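Local coordinates for protein S-adenosylmethionine:tRNA ribosyltransferase-isomerase (Thermus thermophilus, PDB 1WDI) that probably transfers and isomerises the ribose of S-adenosylmethionine onto the preQ1 base of tRNA, giving epoxyqueuosine in the queuosine pathway, at residues L29-R34 and R39-R44; L327-A330 and R334-S337. One frame throughout, in Å; residues are numbered along the deposited sequence.

Interaction 1 of 2, residues L29-R34 and R39-R44; sequences LMVVYR and RVAHKR
Leu29 and Lys43 pair through both backbone bonds of an antiparallel rung: Leu29 N reaches Lys43 O at 2.7 Å, and Lys43 N returns to Leu29 O at 2.8 Å. In the first of these the donor stands well above the carbonyl plane of Lys43. Two residues on, Val31 N meets Ala41 O at 2.9 Å in a nearly straight bond (175° at the hydrogen). Met30–His42 and Val32–Val40 form the non-hydrogen-bonded pairs between and beyond these rungs.

Apolar contacts divide between two faces. On one, Val31 CB sits 3.9 Å from Ala41 CB, and Phe51 of helix 48-51 touches both residues. On the other, Met30 runs alongside His42, its chain bent at the last torsion, and brings CE to the ring edge, 4.1 Å from CE1. The imidazole has its polar partner outside the hairpin, His42 ND1 hydrogen-bonding with Tyr333 OH.

Beyond the strands, cation-pi stacking takes over. The Arg39 guanidinium lies flat over one face of Tyr33, with the planes 10° apart, its NH2 3.5 Å from Tyr33 CG. The arginine chain is extended as far as NE, and the final turn (chi4 -66°) lays the group on the ring off-centre, while NH1 bonds with Pro37 O and Glu35 O of the connecting loop. A leucine in place of Tyr33 would probably cost the guanidinium its flat aromatic platform and leave it freer to turn.

One water joins Tyr33 O, at 2.7 Å, to Arg39 N; Arg320 NH1 also bonds to that carbonyl. Together these features make a beta hairpin whose first strand also pairs in parallel with strand 341-344, placing strand 40-44 at one end of the mixed sheet.

Interaction 2 of 2, residues L327-A330 and R334-S337; sequences LAVA and RFYS
Phe335 is tied down by backbone hydrogen bonds with Gln15 and Ala17, and from this anchored position its side chain reaches Ala328 and Val329 at the C-terminal end of helix 318-330. The contact lies in an alpha-to-beta connection of the mixed sheet, where the loop between helix 318-330 and strand 341-344 packs one aromatic residue against the last turn of the helix.

The contact is small and wholly apolar. With CG anti to its own carbonyl carbon (chi1 -67°), Phe335 extends toward the helix and meets it with the far end of the ring. Val329 crosses the phenylalanine at about a right angle and offers its CG2 branch, while Ala328 contributes CB. The backbone N of Val329 lies in the plane of the ring, at its edge. Phe335 is buried; Phe301 and Tyr9 also touch it, the Phe301 ring inclined at about 45°. The CB of neighbouring Arg334 points away from the helix, and its NH2 forms a salt bridge with Asp340 OD1, which fastens the loop close to the start of the strand.

Phe335 CZ touches two methyls that approach from directions about a right angle apart, 3.5 Å to Val329 CG2 and 3.8 Å to Ala328 CB.

The centres of interactions 1 and 2 are about 13 Å apart, and helix 318-330 connects them. Its Leu327 lies on the hairpin face that carries Met30, Val40 and His42: Leu327 CD2 is 3.5 Å from Val40 CG2 and 3.9 Å from His42 CE1. Met30 CE reaches Ala328 CA at 3.5 Å, so Ala328 touches both the hairpin and Phe335. Phe301 extends this apolar layer, touching Met30, Ala328 and Phe335. There is also a polar link: Tyr333, whose OH hydrogen-bonds with His42 ND1, directly precedes 334-337. That loop leads into strand 341-344, which brings the chain back beside the hairpin of interaction 1.

Interaction 1 of 2, residues L29-R34 and R39-R44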
ATOM      1  N   LEU A  29      -3.974  17.465   8.390  1.00 20.16           N
ATOM      2  CA  LEU A  29      -3.101  17.389   7.231  1.00 19.86           C
ATOM      3  C   LEU A  29      -2.028  18.464   7.331  1.00 19.09           C
ATOM      4  O   LEU A  29      -2.334  19.660   7.365  1.00 16.96           O
ATOM      5  CB  LEU A  29      -3.901  17.595   5.934  1.00 18.88           C
ATOM      6  CG  LEU A  29      -3.083  17.733   4.647  1.00 18.13           C
ATOM      7  CD1 LEU A  29      -2.377  16.405   4.339  1.00 18.45           C
ATOM      8  CD2 LEU A  29      -3.987  18.133   3.490  1.00 19.98           C
ATOM      9  N   MET A  30      -0.769  18.041   7.402  1.00 18.26           N
ATOM     10  CA  MET A  30       0.320  19.001   7.458  1.00 19.06           C
ATOM     11  C   MET A  30       0.838  19.158   6.040  1.00 19.62           C
ATOM     12  O   MET A  30       1.267  18.182   5.418  1.00 21.15           O
ATOM     13  CB  MET A  30       1.464  18.519   8.367  1.00 17.46           C
ATOM     14  CG  MET A  30       2.637  19.495   8.401  1.00 21.79           C
ATOM     15  SD  MET A  30       4.143  18.906   9.249  1.00 25.35           S
ATOM     16  CE  MET A  30       3.673  19.185  10.924  1.00 19.72           C
ATOM     17  N   VAL A  31       0.778  20.378   5.516  1.00 18.93           N
ATOM     18  CA  VAL A  31       1.280  20.636   4.175  1.00 19.46           C
ATOM     19  C   VAL A  31       2.676  21.240   4.322  1.00 20.61           C
ATOM     20  O   VAL A  31       2.849  22.247   5.014  1.00 19.28           O
ATOM     21  CB  VAL A  31       0.382  21.637   3.412  1.00 19.39           C
ATOM     22  CG1 VAL A  31       0.940  21.866   2.002  1.00 17.91           C
ATOM     23  CG2 VAL A  31      -1.060  21.105   3.342  1.00 20.17           C
ATOM     24  N   VAL A  32       3.673  20.618   3.699  1.00 20.84           N
ATOM     25  CA  VAL A  32       5.038  21.139   3.772  1.00 23.03           C
ATOM     26  C   VAL A  32       5.633  21.201   2.365  1.00 23.79           C
ATOM     27  O   VAL A  32       5.333  20.361   1.521  1.00 23.36           O
ATOM     28  CB  VAL A  32       5.925  20.265   4.702  1.00 24.79           C
ATOM     29  CG1 VAL A  32       5.972  18.842   4.193  1.00 26.94           C
ATOM     30  CG2 VAL A  32       7.336  20.850   4.789  1.00 22.10           C
ATOM     31  N   TYR A  33       6.469  22.203   2.110  1.00 25.56           N
ATOM     32  CA  TYR A  33       7.063  22.368   0.786  1.00 26.37           C
ATOM     33  C   TYR A  33       8.520  21.912   0.654  1.00 27.74           C
ATOM     34  O   TYR A  33       9.337  22.166   1.539  1.00 26.43           O
ATOM     35  CB  TYR A  33       6.931  23.829   0.355  1.00 26.78           C
ATOM     36  CG  TYR A  33       5.498  24.312   0.333  1.00 28.41           C
ATOM     37  CD1 TYR A  33       4.842  24.661   1.512  1.00 28.51           C
ATOM     38  CD2 TYR A  33       4.781  24.378  -0.864  1.00 27.72           C
ATOM     39  CE1 TYR A  33       3.507  25.060   1.504  1.00 28.17           C
ATOM     40  CE2 TYR A  33       3.442  24.775  -0.884  1.00 27.49           C
ATOM     41  CZ  TYR A  33       2.813  25.113   0.307  1.00 29.26           C
ATOM     42  OH  TYR A  33       1.485  25.483   0.304  1.00 29.25           O
ATOM     43  N   ARG A  34       8.825  21.240  -0.460  1.00 28.38           N
ATOM     44  CA  ARG A  34      10.169  20.725  -0.751  1.00 30.03           C
ATOM     45  C   ARG A  34      11.149  21.855  -1.017  1.00 30.62           C
ATOM     46  O   ARG A  34      12.311  21.788  -0.618  1.00 31.56           O
ATOM     47  CB  ARG A  34      10.193  19.855  -2.017  1.00 30.69           C
ATOM     48  CG  ARG A  34       9.184  18.742  -2.124  1.00 36.07           C
ATOM     49  CD  ARG A  34       9.261  18.115  -3.525  1.00 35.12           C
ATOM     50  NE  ARG A  34      10.421  17.243  -3.694  1.00 35.48           N
ATOM     51  CZ  ARG A  34      10.765  16.671  -4.848  1.00 34.90           C
ATOM     52  NH1 ARG A  34      10.041  16.888  -5.938  1.00 33.41           N
ATOM     53  NH2 ARG A  34      11.815  15.860  -4.907  1.00 32.82           N
ATOM     54  N   ARG A  39       8.172  26.016   5.576  1.00 24.14           N
ATOM     55  CA  ARG A  39       6.838  26.553   5.795  1.00 26.55           C
ATOM     56  C   ARG A  39       5.818  25.435   5.689  1.00 25.65           C
ATOM     57  O   ARG A  39       5.922  24.558   4.829  1.00 24.32           O
ATOM     58  CB  ARG A  39       6.519  27.668   4.786  1.00 28.44           C
ATOM     59  CG  ARG A  39       6.490  27.241   3.334  1.00 27.27           C
ATOM     60  CD  ARG A  39       6.350  28.459   2.424  1.00 30.18           C
ATOM     61  NE  ARG A  39       6.213  28.089   1.018  1.00 28.76           N
ATOM     62  CZ  ARG A  39       7.164  27.508   0.291  1.00 30.00           C
ATOM     63  NH1 ARG A  39       8.352  27.225   0.825  1.00 25.01           N
ATOM     64  NH2 ARG A  39       6.920  27.197  -0.976  1.00 27.92           N
ATOM     65  N   VAL A  40       4.851  25.457   6.592  1.00 24.18           N
ATOM     66  CA  VAL A  40       3.823  24.441   6.608  1.00 25.95           C
ATOM     67  C   VAL A  40       2.458  25.077   6.817  1.00 26.39           C
ATOM     68  O   VAL A  40       2.346  26.220   7.264  1.00 25.43           O
ATOM     69  CB  VAL A  40       4.062  23.420   7.750  1.00 26.82           C
ATOM     70  CG1 VAL A  40       5.461  22.821   7.644  1.00 26.98           C
ATOM     71  CG2 VAL A  40       3.882  24.101   9.098  1.00 29.66           C
ATOM     72  N   ALA A  41       1.422  24.332   6.462  1.00 25.17           N
ATOM     73  CA  ALA A  41       0.059  24.784   6.668  1.00 23.45           C
ATOM     74  C   ALA A  41      -0.545  23.675   7.509  1.00 22.96           C
ATOM     75  O   ALA A  41      -0.354  22.497   7.210  1.00 21.80           O
ATOM     76  CB  ALA A  41      -0.680  24.911   5.334  1.00 23.20           C
ATOM     77  N   HIS A  42      -1.236  24.044   8.581  1.00 22.72           N
ATOM     78  CA  HIS A  42      -1.867  23.060   9.445  1.00 20.34           C
ATOM     79  C   HIS A  42      -3.330  22.991   9.034  1.00 22.03           C
ATOM     80  O   HIS A  42      -4.134  23.855   9.386  1.00 18.90           O
ATOM     81  CB  HIS A  42      -1.708  23.474  10.910  1.00 20.30           C
ATOM     82  CG  HIS A  42      -0.282  23.478  11.366  1.00 22.28           C
ATOM     83  ND1 HIS A  42       0.476  22.328  11.438  1.00 19.65           N
ATOM     84  CD2 HIS A  42       0.548  24.496  11.700  1.00 21.57           C
ATOM     85  CE1 HIS A  42       1.711  22.636  11.793  1.00 22.39           C
ATOM     86  NE2 HIS A  42       1.782  23.946  11.958  1.00 22.18           N
ATOM     87  N   LYS A  43      -3.653  21.951   8.270  1.00 19.51           N
ATOM     88  CA  LYS A  43      -4.996  21.754   7.741  1.00 20.89           C
ATOM     89  C   LYS A  43      -5.602  20.418   8.137  1.00 21.86           C
ATOM     90  O   LYS A  43      -5.218  19.797   9.131  1.00 22.51           O
ATOM     91  CB  LYS A  43      -4.949  21.828   6.207  1.00 21.99           C
ATOM     92  CG  LYS A  43      -4.488  23.173   5.641  1.00 24.14           C
ATOM     93  CD  LYS A  43      -5.633  24.178   5.630  1.00 23.16           C
ATOM     94  CE  LYS A  43      -5.142  25.582   5.301  1.00 27.14           C
ATOM     95  NZ  LYS A  43      -6.280  26.542   5.180  1.00 27.38           N
ATOM     96  N   ARG A  44      -6.578  20.003   7.340  1.00 22.06           N
ATOM     97  CA  ARG A  44      -7.251  18.727   7.508  1.00 21.24           C
ATOM     98  C   ARG A  44      -7.240  18.099   6.124  1.00 20.32           C
ATOM     99  O   ARG A  44      -7.076  18.802   5.128  1.00 19.45           O
ATOM    100  CB  ARG A  44      -8.678  18.939   8.033  1.00 22.85           C
ATOM    101  CG  ARG A  44      -8.662  19.214   9.535  1.00 24.43           C
ATOM    102  CD  ARG A  44      -9.999  19.555  10.172  1.00 26.12           C
ATOM    103  NE  ARG A  44      -9.799  19.628  11.619  1.00 31.80           N
ATOM    104  CZ  ARG A  44     -10.687  20.075  12.498  1.00 34.79           C
ATOM    105  NH1 ARG A  44     -11.875  20.508  12.097  1.00 41.11           N
ATOM    106  NH2 ARG A  44     -10.379  20.094  13.785  1.00 31.56           N
TER
HETATM  107  O   HOH W   1       8.997  24.159   3.314  1.00 34.09           O

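Interaction 2 of 2, residues L327-A330 and R334-S337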
ATOM      1  N   LEU A 327       7.952  19.114  14.442  1.00 23.21           N
ATOM      2  CA  LEU A 327       6.857  20.075  14.515  1.00 22.15           C
ATOM      3  C   LEU A 327       5.539  19.319  14.682  1.00 22.11           C
ATOM      4  O   LEU A 327       4.696  19.696  15.493  1.00 22.78           O
ATOM      5  CB  LEU A 327       6.793  20.935  13.244  1.00 22.02           C
ATOM      6  CG  LEU A 327       5.654  21.971  13.211  1.00 23.18           C
ATOM      7  CD1 LEU A 327       5.890  23.006  14.315  1.00 23.67           C
ATOM      8  CD2 LEU A 327       5.583  22.663  11.847  1.00 21.71           C
ATOM      9  N   ALA A 328       5.367  18.251  13.907  1.00 21.81           N
ATOM     10  CA  ALA A 328       4.154  17.437  13.971  1.00 21.68           C
ATOM     11  C   ALA A 328       3.963  16.915  15.388  1.00 22.56           C
ATOM     12  O   ALA A 328       2.852  16.945  15.932  1.00 22.30           O
ATOM     13  CB  ALA A 328       4.247  16.273  12.994  1.00 19.72           C
ATOM     14  N   VAL A 329       5.046  16.427  15.983  1.00 22.33           N
ATOM     15  CA  VAL A 329       4.982  15.923  17.347  1.00 24.48           C
ATOM     16  C   VAL A 329       4.554  17.056  18.288  1.00 24.49           C
ATOM     17  O   VAL A 329       3.589  16.923  19.037  1.00 24.57           O
ATOM     18  CB  VAL A 329       6.352  15.380  17.817  1.00 25.46           C
ATOM     19  CG1 VAL A 329       6.301  15.059  19.316  1.00 24.92           C
ATOM     20  CG2 VAL A 329       6.714  14.129  17.026  1.00 26.88           C
ATOM     21  N   ALA A 330       5.270  18.174  18.228  1.00 26.19           N
ATOM     22  CA  ALA A 330       4.978  19.328  19.076  1.00 27.10           C
ATOM     23  C   ALA A 330       3.562  19.877  18.886  1.00 26.91           C
ATOM     24  O   ALA A 330       2.965  20.394  19.830  1.00 26.82           O
ATOM     25  CB  ALA A 330       6.000  20.429  18.818  1.00 27.89           C
ATOM     26  N   ARG A 334      -1.338  13.050  15.181  1.00 22.72           N
ATOM     27  CA  ARG A 334      -1.398  11.631  15.513  1.00 25.49           C
ATOM     28  C   ARG A 334      -0.577  10.906  14.442  1.00 26.38           C
ATOM     29  O   ARG A 334      -0.586  11.301  13.272  1.00 26.13           O
ATOM     30  CB  ARG A 334      -2.855  11.149  15.527  1.00 25.81           C
ATOM     31  CG  ARG A 334      -3.702  11.778  16.644  1.00 27.08           C
ATOM     32  CD  ARG A 334      -5.182  11.440  16.470  1.00 26.85           C
ATOM     33  NE  ARG A 334      -5.596  11.740  15.103  1.00 28.37           N
ATOM     34  CZ  ARG A 334      -6.087  10.848  14.250  1.00 28.01           C
ATOM     35  NH1 ARG A 334      -6.246   9.582  14.622  1.00 26.27           N
ATOM     36  NH2 ARG A 334      -6.385  11.217  13.008  1.00 27.53           N
ATOM     37  N   PHE A 335       0.137   9.860  14.848  1.00 26.00           N
ATOM     38  CA  PHE A 335       1.013   9.118  13.946  1.00 26.28           C
ATOM     39  C   PHE A 335       0.578   7.703  13.582  1.00 26.66           C
ATOM     40  O   PHE A 335      -0.328   7.133  14.188  1.00 26.52           O
ATOM     41  CB  PHE A 335       2.425   9.057  14.543  1.00 25.36           C
ATOM     42  CG  PHE A 335       3.120  10.389  14.599  1.00 24.55           C
ATOM     43  CD1 PHE A 335       2.562  11.456  15.299  1.00 24.27           C
ATOM     44  CD2 PHE A 335       4.326  10.582  13.936  1.00 22.44           C
ATOM     45  CE1 PHE A 335       3.197  12.696  15.331  1.00 24.24           C
ATOM     46  CE2 PHE A 335       4.968  11.816  13.961  1.00 23.94           C
ATOM     47  CZ  PHE A 335       4.404  12.877  14.659  1.00 23.59           C
ATOM     48  N   TYR A 336       1.249   7.156  12.572  1.00 28.10           N
ATOM     49  CA  TYR A 336       1.013   5.802  12.085  1.00 28.04           C
ATOM     50  C   TYR A 336      -0.248   5.631  11.244  1.00 28.71           C
ATOM     51  O   TYR A 336      -0.895   6.607  10.862  1.00 27.78           O
ATOM     52  CB  TYR A 336       1.008   4.809  13.257  1.00 30.66           C
ATOM     53  CG  TYR A 336       1.517   3.429  12.888  1.00 32.74           C
ATOM     54  CD1 TYR A 336       2.757   3.268  12.266  1.00 34.89           C
ATOM     55  CD2 TYR A 336       0.769   2.287  13.168  1.00 34.17           C
ATOM     56  CE1 TYR A 336       3.239   2.003  11.932  1.00 35.77           C
ATOM     57  CE2 TYR A 336       1.243   1.016  12.838  1.00 34.91           C
ATOM     58  CZ  TYR A 336       2.479   0.885  12.220  1.00 36.40           C
ATOM     59  OH  TYR A 336       2.959  -0.361  11.895  1.00 38.29           O
ATOM     60  N   SER A 337      -0.576   4.370  10.970  1.00 29.54           N
ATOM     61  CA  SER A 337      -1.705   3.953  10.137  1.00 29.35           C
ATOM     62  C   SER A 337      -3.061   4.620  10.315  1.00 29.20           C
ATOM     63  O   SER A 337      -3.756   4.892   9.333  1.00 28.46           O
ATOM     64  CB  SER A 337      -1.889   2.440  10.269  1.00 29.90           C
ATOM     65  OG  SER A 337      -0.646   1.779  10.116  1.00 32.47           O
TER